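Local coordinates for acid phosphatase (Mycobacterium tuberculosis, PDB 2A6P), which is a broad-specificity phosphatase that hydrolyses phosphate monoesters, including sugar phosphates, and can act as a fructose-1,6-bisphosphatase in gluconeogenesis, at residues His18-Thr21 against Ala22-Leu26. Numbering follows the deposited sequence.
Sequences HGET and AWSTL. With SO4 (sulfate ion), chain C.
T21 and S24 offer a worked example of two backbone amides, each satisfied by the hydroxyl oxygen of the other residue across a single turn. The amide N of T21 donates to S24 OG over 3.0 Å in an almost perfectly straight bond (178°), while the amide N of S24 returns a bond to T21 OG1 at 3.1 Å. The latter oxygen can receive this bond because chi1 of T21 (64°) sets it between its own backbone N and carbonyl carbon. W23 N adds a weak bond to the same oxygen, and T25 N a weak one to T21 O at 3.3 Å. Such reciprocal pairing is a capping box, with T21 as the N-cap residue of 22-25, which have helical backbone angles but not the regular bonds, just after the RHG motif of the histidine phosphatase superfamily. Within that turn, T25 OG1 donates to A22 O, approaching from above the carbonyl plane.

T21 OG1 in turn donates to sulfate O2 at 2.9 Å. The sulfate, probably from the crystallisation liquor, may mark where a substrate phosphate sits; R17 and T30 also bond to it. H18 reaches it from another direction: ND1 donates in the ring plane to a lone pair of G19 O (2.6 Å), restraining the imidazole with NE2, the inferred phosphorylated nitrogen, directed at the sulfate; its link to O3 (3.0 Å) is weak and bent. E20 turns to a separate partner, its OE2 hydrogen-bonded to T38 OG1.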
loop_
_atom_site.group_PDB
_atom_site.type_symbol
_atom_site.label_atom_id
_atom_site.label_comp_id
_atom_site.label_asym_id
_atom_site.label_seq_id
_atom_site.Cartn_x
_atom_site.Cartn_y
_atom_site.Cartn_z
ATOM N N HIS A 18 -4.573 13.448 -8.628
ATOM C CA HIS A 18 -5.451 14.608 -8.670
ATOM C C HIS A 18 -6.876 14.232 -8.226
ATOM O O HIS A 18 -7.239 13.054 -8.157
ATOM C CB HIS A 18 -5.485 15.180 -10.086
ATOM C CG HIS A 18 -6.030 14.236 -11.106
ATOM N ND1 HIS A 18 -7.365 13.901 -11.173
ATOM C CD2 HIS A 18 -5.420 13.553 -12.103
ATOM C CE1 HIS A 18 -7.554 13.052 -12.169
ATOM N NE2 HIS A 18 -6.389 12.826 -12.750
ATOM N N GLY A 19 -7.679 15.249 -7.939
ATOM C CA GLY A 19 -9.040 15.024 -7.503
ATOM C C GLY A 19 -9.939 14.499 -8.602
ATOM O O GLY A 19 -9.521 14.325 -9.761
ATOM N N GLU A 20 -11.187 14.253 -8.213
ATOM C CA GLU A 20 -12.239 13.738 -9.082
ATOM C C GLU A 20 -12.651 14.673 -10.234
ATOM O O GLU A 20 -12.617 15.898 -10.102
ATOM C CB GLU A 20 -13.460 13.418 -8.210
ATOM C CG GLU A 20 -14.755 13.185 -8.963
ATOM C CD GLU A 20 -15.967 13.141 -8.032
ATOM O OE1 GLU A 20 -16.094 12.168 -7.244
ATOM O OE2 GLU A 20 -16.784 14.092 -8.082
ATOM N N THR A 21 -13.033 14.072 -11.358
ATOM C CA THR A 21 -13.497 14.809 -12.531
ATOM C C THR A 21 -14.766 14.095 -13.017
ATOM O O THR A 21 -15.102 13.012 -12.524
ATOM C CB THR A 21 -12.458 14.801 -13.684
ATOM O OG1 THR A 21 -12.273 13.458 -14.160
ATOM C CG2 THR A 21 -11.112 15.369 -13.208
ATOM N N ALA A 22 -15.468 14.696 -13.973
ATOM C CA ALA A 22 -16.681 14.091 -14.522
ATOM C C ALA A 22 -16.380 12.753 -15.201
ATOM O O ALA A 22 -17.250 11.883 -15.269
ATOM C CB ALA A 22 -17.336 15.046 -15.528
ATOM N N TRP A 23 -15.152 12.593 -15.702
ATOM C CA TRP A 23 -14.745 11.361 -16.380
ATOM C C TRP A 23 -14.311 10.250 -15.415
ATOM O O TRP A 23 -14.643 9.078 -15.618
ATOM C CB TRP A 23 -13.611 11.655 -17.369
ATOM C CG TRP A 23 -14.052 12.269 -18.674
ATOM C CD1 TRP A 23 -15.091 13.138 -18.866
ATOM C CD2 TRP A 23 -13.439 12.085 -19.963
ATOM N NE1 TRP A 23 -15.162 13.505 -20.194
ATOM C CE2 TRP A 23 -14.160 12.875 -20.887
ATOM C CE3 TRP A 23 -12.350 11.331 -20.424
ATOM C CZ2 TRP A 23 -13.826 12.931 -22.250
ATOM C CZ3 TRP A 23 -12.020 11.387 -21.778
ATOM C CH2 TRP A 23 -12.756 12.182 -22.673
ATOM N N SER A 24 -13.576 10.608 -14.368
ATOM C CA SER A 24 -13.113 9.603 -13.412
ATOM C C SER A 24 -14.266 8.909 -12.704
ATOM O O SER A 24 -14.221 7.700 -12.474
ATOM C CB SER A 24 -12.178 10.221 -12.370
ATOM O OG SER A 24 -12.865 11.119 -11.526
ATOM N N THR A 25 -15.298 9.676 -12.363
ATOM C CA THR A 25 -16.459 9.128 -11.675
ATOM C C THR A 25 -17.167 8.085 -12.526
ATOM O O THR A 25 -17.830 7.195 -11.995
ATOM C CB THR A 25 -17.468 10.222 -11.338
ATOM O OG1 THR A 25 -17.978 10.782 -12.551
ATOM C CG2 THR A 25 -16.803 11.317 -10.536
ATOM N N LEU A 26 -17.021 8.204 -13.843
ATOM C CA LEU A 26 -17.646 7.278 -14.779
ATOM C C LEU A 26 -16.725 6.127 -15.151
ATOM O O LEU A 26 -17.112 5.233 -15.907
ATOM C CB LEU A 26 -18.076 8.017 -16.055
ATOM C CG LEU A 26 -19.209 9.036 -15.871
ATOM C CD1 LEU A 26 -19.486 9.722 -17.181
ATOM C CD2 LEU A 26 -20.465 8.338 -15.371
HETATM S S SO4 C . -9.111 10.609 -14.502
HETATM O O1 SO4 C . -9.381 10.210 -13.084
HETATM O O2 SO4 C . -9.936 11.898 -14.772
HETATM O O3 SO4 C . -7.754 10.981 -14.623
HETATM O O4 SO4 C . -9.744 9.585 -15.287
#